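Hypothetical protein (Archaeoglobus fulgidus, PDB 2H6L) is of unknown function but binds a zinc ion and belongs to the plant and prokaryote conserved (PPC) domain family. Local coordinates at residues Phe4-Gly9 / Glu123-Ala128; Lys10-Arg15 / Val117-Gly122; Gln25-Leu30 / Pro86-His91; Ala38-Ile43 / Leu73-Asn78. All blocks are in the same frame, centred on the assembly; numbering follows the deposited sequence.

Interaction 1. Residues Phe4-Gly9 / Glu123-Ala128; sequences FEFEVG and EAPERA
Pro125 lies over one face of the Phe4 ring, with CB 3.7 Å from the ring centroid and 14° off the ring normal, a CH-pi contact. The point of touch is shifted toward the rim, and Phe4 CE2 comes nearest, 3.6 Å from Pro125 CB. The same proline meets a second ring differently: Pro125 CD sits in the plane of the Phe6 ring, at its edge, 3.7 Å from Phe6 CZ. Phe6 CE2 also approaches Glu123 O, at 3.2 Å. Phe4 turns its CG away from its own carbonyl carbon (chi1 -57°), and this swings the ring out over the proline. With only an alanine here, Pro125 CB is likely to lose its aromatic cover and a gap to open beside it.

Farther out, two waters join the backbones. One accepts from Glu123 N at 2.7 Å and donates to Glu5 O; the other donates to both Glu5 O and Glu123 O, and lies over a face of the Phe6 ring, offset toward its rim. Trp138 and Ser80 pack against Pro125 as well, while a strand of the second subunit pairs antiparallel with residues 4-7 and carries the sheet across the interface. Chemically, the segments are joined by aromatic-proline packing plus solvent: the two rings bear on the proline by face and edge, and water takes up backbone polar groups that do not bond directly.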
loop_
_atom_site.group_PDB
_atom_site.type_symbol
_atom_site.label_atom_id
_atom_site.label_comp_id
_atom_site.label_asym_id
_atom_site.label_seq_id
_atom_site.Cartn_x
_atom_site.Cartn_y
_atom_site.Cartn_z
ATOM N N PHE A 4 -12.421 -15.467 0.930
ATOM C CA PHE A 4 -11.640 -16.371 0.086
ATOM C C PHE A 4 -10.331 -16.636 0.815
ATOM O O PHE A 4 -9.559 -15.718 1.082
ATOM C CB PHE A 4 -11.373 -15.743 -1.280
ATOM C CG PHE A 4 -12.625 -15.357 -2.013
ATOM C CD1 PHE A 4 -13.242 -14.141 -1.769
ATOM C CD2 PHE A 4 -13.213 -16.235 -2.916
ATOM C CE1 PHE A 4 -14.436 -13.804 -2.410
ATOM C CE2 PHE A 4 -14.405 -15.910 -3.559
ATOM C CZ PHE A 4 -15.015 -14.693 -3.308
ATOM N N GLU A 5 -10.095 -17.898 1.143
ATOM C CA GLU A 5 -8.904 -18.286 1.880
ATOM C C GLU A 5 -7.800 -18.811 0.978
ATOM O O GLU A 5 -8.066 -19.521 0.003
ATOM C CB GLU A 5 -9.271 -19.345 2.922
ATOM C CG GLU A 5 -8.165 -19.676 3.915
ATOM C CD GLU A 5 -8.628 -20.643 4.992
ATOM O OE1 GLU A 5 -9.815 -20.572 5.370
ATOM O OE2 GLU A 5 -7.809 -21.459 5.464
ATOM N N PHE A 6 -6.560 -18.456 1.319
ATOM C CA PHE A 6 -5.394 -18.878 0.552
ATOM C C PHE A 6 -4.174 -19.140 1.437
ATOM O O PHE A 6 -4.189 -18.878 2.643
ATOM C CB PHE A 6 -4.991 -17.806 -0.463
ATOM C CG PHE A 6 -6.120 -17.296 -1.319
ATOM C CD1 PHE A 6 -6.919 -16.243 -0.886
ATOM C CD2 PHE A 6 -6.346 -17.836 -2.584
ATOM C CE1 PHE A 6 -7.924 -15.726 -1.700
ATOM C CE2 PHE A 6 -7.351 -17.331 -3.412
ATOM C CZ PHE A 6 -8.141 -16.273 -2.974
ATOM N N GLU A 7 -3.121 -19.660 0.814
ATOM C CA GLU A 7 -1.845 -19.926 1.466
ATOM C C GLU A 7 -0.838 -19.128 0.656
ATOM O O GLU A 7 -0.981 -19.001 -0.560
ATOM C CB GLU A 7 -1.460 -21.402 1.366
ATOM C CG GLU A 7 -1.800 -22.267 2.560
ATOM C CD GLU A 7 -1.397 -23.723 2.338
ATOM O OE1 GLU A 7 -2.036 -24.409 1.507
ATOM O OE2 GLU A 7 -0.433 -24.180 2.987
ATOM N N VAL A 8 0.172 -18.583 1.320
ATOM C CA VAL A 8 1.197 -17.829 0.618
ATOM C C VAL A 8 2.449 -18.702 0.577
ATOM O O VAL A 8 2.653 -19.541 1.453
ATOM C CB VAL A 8 1.509 -16.500 1.336
ATOM C CG1 VAL A 8 0.255 -15.633 1.382
ATOM C CG2 VAL A 8 2.024 -16.771 2.739
ATOM N N GLY A 9 3.278 -18.510 -0.443
ATOM C CA GLY A 9 4.490 -19.298 -0.569
ATOM C C GLY A 9 5.565 -18.569 -1.356
ATOM O O GLY A 9 6.662 -18.329 -0.846
ATOM N N GLU A 123 -8.692 -21.192 -4.071
ATOM C CA GLU A 123 -9.706 -20.941 -5.092
ATOM C C GLU A 123 -9.734 -19.460 -5.445
ATOM O O GLU A 123 -10.018 -18.620 -4.603
ATOM C CB GLU A 123 -11.082 -21.383 -4.596
ATOM C CG GLU A 123 -11.170 -22.864 -4.296
ATOM C CD GLU A 123 -10.746 -23.714 -5.481
ATOM O OE1 GLU A 123 -11.105 -23.354 -6.621
ATOM O OE2 GLU A 123 -10.069 -24.745 -5.275
ATOM N N ALA A 124 -9.435 -19.144 -6.699
ATOM C CA ALA A 124 -9.423 -17.761 -7.153
ATOM C C ALA A 124 -10.825 -17.175 -7.273
ATOM O O ALA A 124 -11.735 -17.811 -7.802
ATOM C CB ALA A 124 -8.709 -17.659 -8.505
ATOM N N PRO A 125 -11.019 -15.952 -6.761
ATOM C CA PRO A 125 -12.350 -15.352 -6.867
ATOM C C PRO A 125 -12.628 -14.963 -8.317
ATOM O O PRO A 125 -11.723 -14.534 -9.044
ATOM C CB PRO A 125 -12.269 -14.151 -5.930
ATOM C CG PRO A 125 -10.823 -13.785 -5.958
ATOM C CD PRO A 125 -10.124 -15.121 -5.939
ATOM N N GLU A 126 -13.877 -15.146 -8.735
ATOM C CA GLU A 126 -14.289 -14.824 -10.089
ATOM C C GLU A 126 -15.170 -13.585 -10.059
ATOM O O GLU A 126 -16.003 -13.426 -9.163
ATOM C CB GLU A 126 -15.069 -15.988 -10.697
ATOM C CG GLU A 126 -14.332 -17.314 -10.706
ATOM C CD GLU A 126 -15.102 -18.390 -11.444
ATOM O OE1 GLU A 126 -15.347 -18.203 -12.655
ATOM O OE2 GLU A 126 -15.466 -19.411 -10.820
ATOM N N ARG A 127 -14.988 -12.712 -11.038
ATOM C CA ARG A 127 -15.772 -11.491 -11.113
ATOM C C ARG A 127 -17.022 -11.671 -11.970
ATOM O O ARG A 127 -16.945 -12.077 -13.130
ATOM C CB ARG A 127 -14.912 -10.346 -11.662
ATOM C CG ARG A 127 -13.854 -9.850 -10.678
ATOM C CD ARG A 127 -13.019 -8.706 -11.238
ATOM N NE ARG A 127 -11.968 -8.312 -10.301
ATOM C CZ ARG A 127 -12.184 -7.650 -9.169
ATOM N NH1 ARG A 127 -13.417 -7.295 -8.830
ATOM N NH2 ARG A 127 -11.169 -7.354 -8.367
ATOM N N ALA A 128 -18.176 -11.384 -11.378
ATOM C CA ALA A 128 -19.453 -11.491 -12.079
ATOM C C ALA A 128 -20.218 -10.191 -11.852
ATOM O O ALA A 128 -20.046 -9.532 -10.822
ATOM C CB ALA A 128 -20.257 -12.680 -11.548
HETATM O O HOH W 1 -9.144 -21.760 -1.510
HETATM O O HOH W 2 -10.005 -18.862 -2.097
#

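Interaction 2. Residues Lys10-Arg15 / Val117-Gly122; sequences KGFLLR and VLPLSG
The ring of Pro119 and the side chain of Phe12 cross at about a right angle, with Phe12 CD2 4.1 Å from Pro119 CD. Phe12 holds its CG opposite its own carbonyl carbon (chi1 -65°), an orientation in which the ring edge lies near Val117 O. On the same face of the sheet Phe12 CB and Val117 CB stand side by side, 4.0 Å apart. Leu14 reaches this face too, its CD1 meeting Val117 CG2 at a slant, 4.1 Å away.

Phe12 and Val117 form an antiparallel hydrogen-bonded pair: Phe12 N donates to Val117 O at 3.0 Å, and Val117 N returns a straighter bond to Phe12 O at 2.8 Å (170° at the hydrogen). Beyond the pair the proline has no N-H to give. Its CD instead rests 3.5 Å from Lys10 O, and a water donates to both Lys10 O and Pro119 O, continuing the link between the strands. Pro119 CG lies 3.9 Å from Lys10 CB. A glycine in place of Pro119 would probably strip the packing from Phe12 CD2 and Lys10 CB and leave the backbone there freer to turn.

Around this pair, Phe29 of helix 22-33 meets the Phe12 ring edge-to-face. Strand 10-15 has 113-119 along one edge and a strand of the third subunit along the other, while strand 113-119 pairs in turn with strand 38-43.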
loop_
_atom_site.group_PDB
_atom_site.type_symbol
_atom_site.label_atom_id
_atom_site.label_comp_id
_atom_site.label_asym_id
_atom_site.label_seq_id
_atom_site.Cartn_x
_atom_site.Cartn_y
_atom_site.Cartn_z
ATOM N N LYS A 10 5.251 -18.216 -2.599
ATOM C CA LYS A 10 6.199 -17.506 -3.454
ATOM C C LYS A 10 6.042 -15.996 -3.365
ATOM O O LYS A 10 5.074 -15.479 -2.807
ATOM C CB LYS A 10 6.034 -17.912 -4.922
ATOM C CG LYS A 10 6.685 -19.232 -5.323
ATOM C CD LYS A 10 5.932 -20.423 -4.780
ATOM C CE LYS A 10 6.429 -21.715 -5.418
ATOM N NZ LYS A 10 6.246 -21.704 -6.896
ATOM N N GLY A 11 7.020 -15.299 -3.930
ATOM C CA GLY A 11 7.010 -13.854 -3.954
ATOM C C GLY A 11 7.762 -13.419 -5.195
ATOM O O GLY A 11 8.736 -14.054 -5.588
ATOM N N PHE A 12 7.318 -12.336 -5.819
ATOM C CA PHE A 12 7.970 -11.854 -7.026
ATOM C C PHE A 12 8.178 -10.354 -7.035
ATOM O O PHE A 12 7.299 -9.590 -6.643
ATOM C CB PHE A 12 7.137 -12.206 -8.259
ATOM C CG PHE A 12 7.007 -13.674 -8.510
ATOM C CD1 PHE A 12 8.042 -14.378 -9.112
ATOM C CD2 PHE A 12 5.841 -14.350 -8.168
ATOM C CE1 PHE A 12 7.923 -15.733 -9.374
ATOM C CE2 PHE A 12 5.705 -15.709 -8.423
ATOM C CZ PHE A 12 6.747 -16.404 -9.030
ATOM N N LEU A 13 9.357 -9.939 -7.480
ATOM C CA LEU A 13 9.657 -8.528 -7.627
ATOM C C LEU A 13 9.914 -8.430 -9.125
ATOM O O LEU A 13 10.662 -9.226 -9.677
ATOM C CB LEU A 13 10.909 -8.134 -6.842
ATOM C CG LEU A 13 10.762 -7.928 -5.333
ATOM C CD1 LEU A 13 12.117 -7.514 -4.738
ATOM C CD2 LEU A 13 9.718 -6.855 -5.058
ATOM N N LEU A 14 9.280 -7.486 -9.799
ATOM C CA LEU A 14 9.497 -7.382 -11.231
ATOM C C LEU A 14 9.958 -5.999 -11.622
ATOM O O LEU A 14 9.571 -5.005 -11.006
ATOM C CB LEU A 14 8.206 -7.681 -12.009
ATOM C CG LEU A 14 7.152 -8.634 -11.453
ATOM C CD1 LEU A 14 5.947 -8.589 -12.381
ATOM C CD2 LEU A 14 7.682 -10.059 -11.331
ATOM N N ARG A 15 10.805 -5.945 -12.642
ATOM C CA ARG A 15 11.266 -4.675 -13.183
ATOM C C ARG A 15 10.545 -4.609 -14.523
ATOM O O ARG A 15 10.862 -5.372 -15.432
ATOM C CB ARG A 15 12.786 -4.671 -13.411
ATOM C CG ARG A 15 13.255 -3.466 -14.231
ATOM C CD ARG A 15 14.759 -3.450 -14.494
ATOM N NE ARG A 15 15.105 -2.367 -15.408
ATOM C CZ ARG A 15 16.345 -1.988 -15.717
ATOM N NH1 ARG A 15 17.399 -2.604 -15.194
ATOM N NH2 ARG A 15 16.526 -0.970 -16.545
ATOM N N VAL A 117 4.642 -8.875 -6.399
ATOM C CA VAL A 117 3.501 -9.744 -6.642
ATOM C C VAL A 117 3.497 -10.862 -5.614
ATOM O O VAL A 117 4.476 -11.591 -5.477
ATOM C CB VAL A 117 3.552 -10.352 -8.049
ATOM C CG1 VAL A 117 2.375 -11.294 -8.250
ATOM C CG2 VAL A 117 3.539 -9.243 -9.087
ATOM N N LEU A 118 2.394 -10.982 -4.884
ATOM C CA LEU A 118 2.261 -12.020 -3.868
ATOM C C LEU A 118 1.161 -12.969 -4.314
ATOM O O LEU A 118 -0.026 -12.714 -4.078
ATOM C CB LEU A 118 1.893 -11.398 -2.515
ATOM C CG LEU A 118 1.835 -12.328 -1.300
ATOM C CD1 LEU A 118 3.232 -12.825 -0.954
ATOM C CD2 LEU A 118 1.256 -11.579 -0.121
ATOM N N PRO A 119 1.537 -14.067 -4.993
ATOM C CA PRO A 119 0.530 -15.028 -5.453
ATOM C C PRO A 119 -0.199 -15.667 -4.274
ATOM O O PRO A 119 0.384 -15.884 -3.208
ATOM C CB PRO A 119 1.354 -16.036 -6.259
ATOM C CG PRO A 119 2.704 -15.978 -5.599
ATOM C CD PRO A 119 2.893 -14.499 -5.378
ATOM N N LEU A 120 -1.483 -15.945 -4.468
ATOM C CA LEU A 120 -2.296 -16.554 -3.430
ATOM C C LEU A 120 -2.794 -17.895 -3.946
ATOM O O LEU A 120 -3.517 -17.963 -4.950
ATOM C CB LEU A 120 -3.469 -15.630 -3.082
ATOM C CG LEU A 120 -3.030 -14.278 -2.510
ATOM C CD1 LEU A 120 -4.193 -13.295 -2.502
ATOM C CD2 LEU A 120 -2.485 -14.483 -1.112
ATOM N N SER A 121 -2.379 -18.960 -3.266
ATOM C CA SER A 121 -2.753 -20.324 -3.629
ATOM C C SER A 121 -4.071 -20.746 -2.966
ATOM O O SER A 121 -4.159 -20.876 -1.747
ATOM C CB SER A 121 -1.622 -21.281 -3.229
ATOM O OG SER A 121 -2.007 -22.639 -3.347
ATOM N N GLY A 122 -5.095 -20.959 -3.786
ATOM C CA GLY A 122 -6.398 -21.360 -3.280
ATOM C C GLY A 122 -7.406 -21.100 -4.379
ATOM O O GLY A 122 -7.019 -20.819 -5.511
HETATM O O HOH W 3 2.742 -16.214 -1.817
#

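Interaction 3. Residues Gln25-Leu30 / Pro86-His91; sequences QIEEFL and PFCHIH. With ZN (zinc ion), chain D.
Cys88 SG packs between two aliphatic side chains of the helix, 3.6 Å from Leu30 CD1 and 3.7 Å from Ile26 CG2. The cysteine sets its sulfur anti to its own carbonyl carbon (chi1 -66°), from where it reaches both. Ile26 offers its CG2 branch to the sulfur, while its other branch runs on to CD1, which lies at the margin of contact with Ile90 CD1. Leu30 divides its contacts in a similar way: CD1 touches the sulfur, and CB rests against Pro86 CB at 4.0 Å.

Glu27 supplies the polar link. With CG turned away from the carbonyl carbon (chi1 -56°) and the chain extended beyond it, the carboxylate reaches the strand backbone, where OE2 accepts from Cys88 N at 3.3 Å. The bond is long but fairly straight (162° at the hydrogen), and it uses the anti lone pair of OE2, the one directed away from OE1. On the way, Glu27 CG passes 3.8 Å from Cys88 SG.

The CA-CB bond of His89 points away from the helix, and its NE2 binds the zinc ion at 2.2 Å; His91 NE2 binds the same ion, and His104 adds a further ligand. His89 ND1 is hydrogen-bonded to Glu114 of the second subunit, which probably helps to fix the rotation of the imidazole.

Strand 85-96 thus presents Cys88 to helix 22-33 and His89 to the metal, and it lies in the sheet between strands 70-82 and 99-110.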
loop_
_atom_site.group_PDB
_atom_site.type_symbol
_atom_site.label_atom_id
_atom_site.label_comp_id
_atom_site.label_asym_id
_atom_site.label_seq_id
_atom_site.Cartn_x
_atom_site.Cartn_y
_atom_site.Cartn_z
ATOM N N GLN A 25 1.759 -5.457 -18.782
ATOM C CA GLN A 25 2.956 -6.219 -18.441
ATOM C C GLN A 25 2.701 -7.171 -17.287
ATOM O O GLN A 25 3.105 -8.328 -17.327
ATOM C CB GLN A 25 4.103 -5.281 -18.086
ATOM C CG GLN A 25 4.567 -4.446 -19.257
ATOM C CD GLN A 25 5.850 -3.698 -18.971
ATOM O OE1 GLN A 25 6.897 -4.302 -18.746
ATOM N NE2 GLN A 25 5.771 -2.376 -18.976
ATOM N N ILE A 26 2.029 -6.683 -16.255
ATOM C CA ILE A 26 1.724 -7.523 -15.112
ATOM C C ILE A 26 0.857 -8.691 -15.569
ATOM O O ILE A 26 1.130 -9.845 -15.242
ATOM C CB ILE A 26 0.989 -6.712 -14.013
ATOM C CG1 ILE A 26 1.946 -5.652 -13.446
ATOM C CG2 ILE A 26 0.479 -7.652 -12.912
ATOM C CD1 ILE A 26 1.373 -4.800 -12.318
ATOM N N GLU A 27 -0.180 -8.392 -16.342
ATOM C CA GLU A 27 -1.072 -9.436 -16.827
ATOM C C GLU A 27 -0.318 -10.487 -17.636
ATOM O O GLU A 27 -0.649 -11.667 -17.577
ATOM C CB GLU A 27 -2.214 -8.828 -17.655
ATOM C CG GLU A 27 -3.010 -7.767 -16.884
ATOM C CD GLU A 27 -4.452 -7.632 -17.347
ATOM O OE1 GLU A 27 -4.698 -7.695 -18.571
ATOM O OE2 GLU A 27 -5.342 -7.448 -16.481
ATOM N N GLU A 28 0.699 -10.072 -18.385
ATOM C CA GLU A 28 1.467 -11.037 -19.163
ATOM C C GLU A 28 2.240 -11.927 -18.203
ATOM O O GLU A 28 2.329 -13.140 -18.394
ATOM C CB GLU A 28 2.424 -10.322 -20.120
ATOM C CG GLU A 28 1.716 -9.644 -21.289
ATOM C CD GLU A 28 2.652 -8.802 -22.136
ATOM O OE1 GLU A 28 3.677 -9.340 -22.607
ATOM O OE2 GLU A 28 2.360 -7.603 -22.331
ATOM N N PHE A 29 2.797 -11.323 -17.161
ATOM C CA PHE A 29 3.541 -12.082 -16.170
ATOM C C PHE A 29 2.647 -13.140 -15.516
ATOM O O PHE A 29 3.033 -14.304 -15.384
ATOM C CB PHE A 29 4.073 -11.149 -15.088
ATOM C CG PHE A 29 4.693 -11.873 -13.935
ATOM C CD1 PHE A 29 5.894 -12.549 -14.092
ATOM C CD2 PHE A 29 4.053 -11.913 -12.699
ATOM C CE1 PHE A 29 6.452 -13.261 -13.036
ATOM C CE2 PHE A 29 4.601 -12.619 -11.635
ATOM C CZ PHE A 29 5.806 -13.297 -11.803
ATOM N N LEU A 30 1.452 -12.724 -15.104
ATOM C CA LEU A 30 0.505 -13.621 -14.450
ATOM C C LEU A 30 0.128 -14.808 -15.331
ATOM O O LEU A 30 0.064 -15.944 -14.855
ATOM C CB LEU A 30 -0.757 -12.842 -14.044
ATOM C CG LEU A 30 -0.481 -11.650 -13.115
ATOM C CD1 LEU A 30 -1.730 -10.786 -12.934
ATOM C CD2 LEU A 30 -0.001 -12.183 -11.783
ATOM N N PRO A 86 -6.519 -14.323 -15.680
ATOM C CA PRO A 86 -6.119 -13.398 -14.615
ATOM C C PRO A 86 -6.444 -11.939 -14.944
ATOM O O PRO A 86 -6.039 -11.411 -15.982
ATOM C CB PRO A 86 -4.621 -13.670 -14.463
ATOM C CG PRO A 86 -4.224 -14.243 -15.801
ATOM C CD PRO A 86 -5.381 -15.129 -16.144
ATOM N N PHE A 87 -7.188 -11.300 -14.048
ATOM C CA PHE A 87 -7.595 -9.915 -14.235
ATOM C C PHE A 87 -7.113 -9.020 -13.089
ATOM O O PHE A 87 -7.326 -9.333 -11.919
ATOM C CB PHE A 87 -9.115 -9.848 -14.334
ATOM C CG PHE A 87 -9.648 -8.455 -14.451
ATOM C CD1 PHE A 87 -9.535 -7.752 -15.644
ATOM C CD2 PHE A 87 -10.255 -7.839 -13.363
ATOM C CE1 PHE A 87 -10.020 -6.456 -15.755
ATOM C CE2 PHE A 87 -10.743 -6.543 -13.459
ATOM C CZ PHE A 87 -10.626 -5.847 -14.660
ATOM N N CYS A 88 -6.467 -7.908 -13.433
ATOM C CA CYS A 88 -5.951 -6.978 -12.432
ATOM C C CYS A 88 -6.920 -5.844 -12.106
ATOM O O CYS A 88 -7.509 -5.243 -12.999
ATOM C CB CYS A 88 -4.627 -6.351 -12.900
ATOM S SG CYS A 88 -3.218 -7.474 -13.075
ATOM N N HIS A 89 -7.078 -5.570 -10.812
ATOM C CA HIS A 89 -7.908 -4.477 -10.330
ATOM C C HIS A 89 -6.926 -3.634 -9.533
ATOM O O HIS A 89 -6.515 -4.020 -8.443
ATOM C CB HIS A 89 -9.008 -4.964 -9.395
ATOM C CG HIS A 89 -9.902 -3.866 -8.911
ATOM N ND1 HIS A 89 -10.888 -4.063 -7.968
ATOM C CD2 HIS A 89 -9.961 -2.556 -9.251
ATOM C CE1 HIS A 89 -11.514 -2.923 -7.748
ATOM N NE2 HIS A 89 -10.973 -1.991 -8.513
ATOM N N ILE A 90 -6.559 -2.479 -10.068
ATOM C CA ILE A 90 -5.575 -1.635 -9.405
ATOM C C ILE A 90 -5.994 -0.195 -9.194
ATOM O O ILE A 90 -6.586 0.429 -10.071
ATOM C CB ILE A 90 -4.260 -1.611 -10.217
ATOM C CG1 ILE A 90 -3.773 -3.037 -10.456
ATOM C CG2 ILE A 90 -3.204 -0.774 -9.486
ATOM C CD1 ILE A 90 -2.713 -3.143 -11.534
ATOM N N HIS A 91 -5.667 0.336 -8.021
ATOM C CA HIS A 91 -5.955 1.723 -7.711
ATOM C C HIS A 91 -4.611 2.405 -7.506
ATOM O O HIS A 91 -3.672 1.793 -6.993
ATOM C CB HIS A 91 -6.824 1.838 -6.454
ATOM C CG HIS A 91 -8.286 1.631 -6.716
ATOM N ND1 HIS A 91 -9.270 2.123 -5.885
ATOM C CD2 HIS A 91 -8.929 1.006 -7.730
ATOM C CE1 HIS A 91 -10.456 1.813 -6.377
ATOM N NE2 HIS A 91 -10.277 1.135 -7.497
HETATM ZN ZN ZN D . -11.549 0.089 -8.954
HETATM O O HOH W 4 -7.024 -10.272 -18.181
#

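Interaction 4. Residues Ala38-Ile43 / Leu73-Asn78; sequences AHISAI and LSLSGN
Gly77 O accepts a bond from Ile40 N at 2.7 Å, the shortest hydrogen bond between the strands; the donor stands above the carbonyl plane rather than on a lone pair. His39 CD2 also comes within 3.4 Å of this oxygen. In return Gly77 N donates to Ile40 O at 2.9 Å, completing an antiparallel hydrogen-bonded pair. Farther along, Ala42 N reaches Leu75 O at 3.1 Å, and a water donates to Ala42 O while accepting from Leu75 N. Between these bonds, CA-H...O contacts join Ser76 CA to Ile40 O and Ser41 CA to Leu75 O.

On the face bearing Ile40 and Ala42, Leu75 swings CG anti to its backbone N (chi1 -168°), which brings CD2 to 3.8 Å from Ala42 CB, while Ile40 slants across it, CG2 4.1 Å from that CD2. The face bearing His39, Ser41, Ser76 and Asn78 is polar and looks to other subunits: His39 stacks on Phe116 of the second subunit. Asn78 holds its CG between the backbone N and the carbonyl carbon (chi1 58°), with ND2 hydrogen-bonded to Glu114 of the second subunit.

At its N-terminal end segment 73-78 carries a classic beta bulge, Leu73 and Ser74 both facing Leu93 of strand 85-96. Strand 38-43 lies between strands 70-82 and 113-119, so this antiparallel ladder is an inner seam of the sheet, its apolar face meeting Val115 and Ile90.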
loop_
_atom_site.group_PDB
_atom_site.type_symbol
_atom_site.label_atom_id
_atom_site.label_comp_id
_atom_site.label_asym_id
_atom_site.label_seq_id
_atom_site.Cartn_x
_atom_site.Cartn_y
_atom_site.Cartn_z
ATOM N N ALA A 38 -3.880 -12.986 -6.422
ATOM C CA ALA A 38 -2.698 -12.373 -5.824
ATOM C C ALA A 38 -2.933 -10.961 -5.317
ATOM O O ALA A 38 -3.953 -10.338 -5.614
ATOM C CB ALA A 38 -1.558 -12.356 -6.839
ATOM N N HIS A 39 -1.977 -10.477 -4.528
ATOM C CA HIS A 39 -2.009 -9.122 -4.002
ATOM C C HIS A 39 -0.916 -8.407 -4.785
ATOM O O HIS A 39 0.151 -8.978 -5.018
ATOM C CB HIS A 39 -1.665 -9.096 -2.515
ATOM C CG HIS A 39 -1.580 -7.715 -1.946
ATOM N ND1 HIS A 39 -0.496 -7.275 -1.216
ATOM C CD2 HIS A 39 -2.451 -6.679 -1.993
ATOM C CE1 HIS A 39 -0.704 -6.027 -0.836
ATOM N NE2 HIS A 39 -1.883 -5.642 -1.294
ATOM N N ILE A 40 -1.179 -7.168 -5.185
ATOM C CA ILE A 40 -0.229 -6.397 -5.975
ATOM C C ILE A 40 0.141 -5.064 -5.354
ATOM O O ILE A 40 -0.705 -4.373 -4.790
ATOM C CB ILE A 40 -0.802 -6.082 -7.365
ATOM C CG1 ILE A 40 -1.043 -7.377 -8.143
ATOM C CG2 ILE A 40 0.132 -5.143 -8.111
ATOM C CD1 ILE A 40 -1.841 -7.163 -9.423
ATOM N N SER A 41 1.410 -4.696 -5.496
ATOM C CA SER A 41 1.902 -3.427 -4.989
ATOM C C SER A 41 3.041 -2.951 -5.896
ATOM O O SER A 41 3.791 -3.762 -6.425
ATOM C CB SER A 41 2.410 -3.595 -3.565
ATOM O OG SER A 41 2.842 -2.353 -3.052
ATOM N N ALA A 42 3.164 -1.642 -6.086
ATOM C CA ALA A 42 4.234 -1.116 -6.930
ATOM C C ALA A 42 4.545 0.344 -6.652
ATOM O O ALA A 42 3.731 1.069 -6.080
ATOM C CB ALA A 42 3.869 -1.293 -8.410
ATOM N N ILE A 43 5.745 0.762 -7.042
ATOM C CA ILE A 43 6.169 2.147 -6.899
ATOM C C ILE A 43 7.039 2.445 -8.111
ATOM O O ILE A 43 7.434 1.533 -8.829
ATOM C CB ILE A 43 6.998 2.412 -5.614
ATOM C CG1 ILE A 43 8.263 1.551 -5.600
ATOM C CG2 ILE A 43 6.150 2.157 -4.377
ATOM C CD1 ILE A 43 9.247 1.950 -4.486
ATOM N N LEU A 73 2.933 7.313 -6.675
ATOM C CA LEU A 73 2.993 7.577 -5.244
ATOM C C LEU A 73 2.464 6.402 -4.444
ATOM O O LEU A 73 2.858 6.182 -3.291
ATOM C CB LEU A 73 2.200 8.837 -4.932
ATOM C CG LEU A 73 2.646 10.039 -5.763
ATOM C CD1 LEU A 73 1.803 11.257 -5.410
ATOM C CD2 LEU A 73 4.128 10.321 -5.506
ATOM N N SER A 74 1.573 5.642 -5.078
ATOM C CA SER A 74 0.966 4.473 -4.465
ATOM C C SER A 74 0.232 3.669 -5.533
ATOM O O SER A 74 -0.535 4.222 -6.320
ATOM C CB SER A 74 -0.021 4.895 -3.370
ATOM O OG SER A 74 -0.648 3.762 -2.794
ATOM N N LEU A 75 0.495 2.368 -5.556
ATOM C CA LEU A 75 -0.133 1.450 -6.497
ATOM C C LEU A 75 -0.440 0.184 -5.709
ATOM O O LEU A 75 0.455 -0.460 -5.160
ATOM C CB LEU A 75 0.811 1.141 -7.665
ATOM C CG LEU A 75 0.166 0.422 -8.860
ATOM C CD1 LEU A 75 0.954 0.745 -10.115
ATOM C CD2 LEU A 75 0.095 -1.084 -8.615
ATOM N N SER A 76 -1.715 -0.165 -5.639
ATOM C CA SER A 76 -2.121 -1.338 -4.888
ATOM C C SER A 76 -3.296 -2.034 -5.556
ATOM O O SER A 76 -4.110 -1.401 -6.212
ATOM C CB SER A 76 -2.509 -0.924 -3.466
ATOM O OG SER A 76 -3.068 -2.022 -2.773
ATOM N N GLY A 77 -3.389 -3.344 -5.392
ATOM C CA GLY A 77 -4.498 -4.037 -6.010
ATOM C C GLY A 77 -4.450 -5.533 -5.855
ATOM O O GLY A 77 -3.686 -6.069 -5.054
ATOM N N ASN A 78 -5.269 -6.217 -6.642
ATOM C CA ASN A 78 -5.329 -7.657 -6.569
ATOM C C ASN A 78 -5.552 -8.297 -7.932
ATOM O O ASN A 78 -5.903 -7.631 -8.911
ATOM C CB ASN A 78 -6.460 -8.063 -5.625
ATOM C CG ASN A 78 -7.797 -7.520 -6.068
ATOM O OD1 ASN A 78 -8.287 -7.858 -7.150
ATOM N ND2 ASN A 78 -8.394 -6.666 -5.243
HETATM O O HOH W 5 2.480 0.957 -3.653
#

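How the interactions relate
From the N terminus, strand 2-7 enters interaction 1, which closes the longest loop by meeting residues 123-128 near the other end of the chain. Strand 10-15 comes next, and interaction 2 closes a loop inside that one. Helix 22-33 then opens interaction 3, nested within interaction 2, and strand 38-43 opens interaction 4, the innermost. The loops nest throughout and never cross. Neighbours touch: Phe12 meets Phe29 between interactions 2 and 3, the bond of His39 N to Leu118 O joins 2 and 4, and backbone pairing of 86-91 with 73-78 joins 3 and 4. Together they tie the sheet, the helix and the N-terminal strand to the segment that follows strand 113-119.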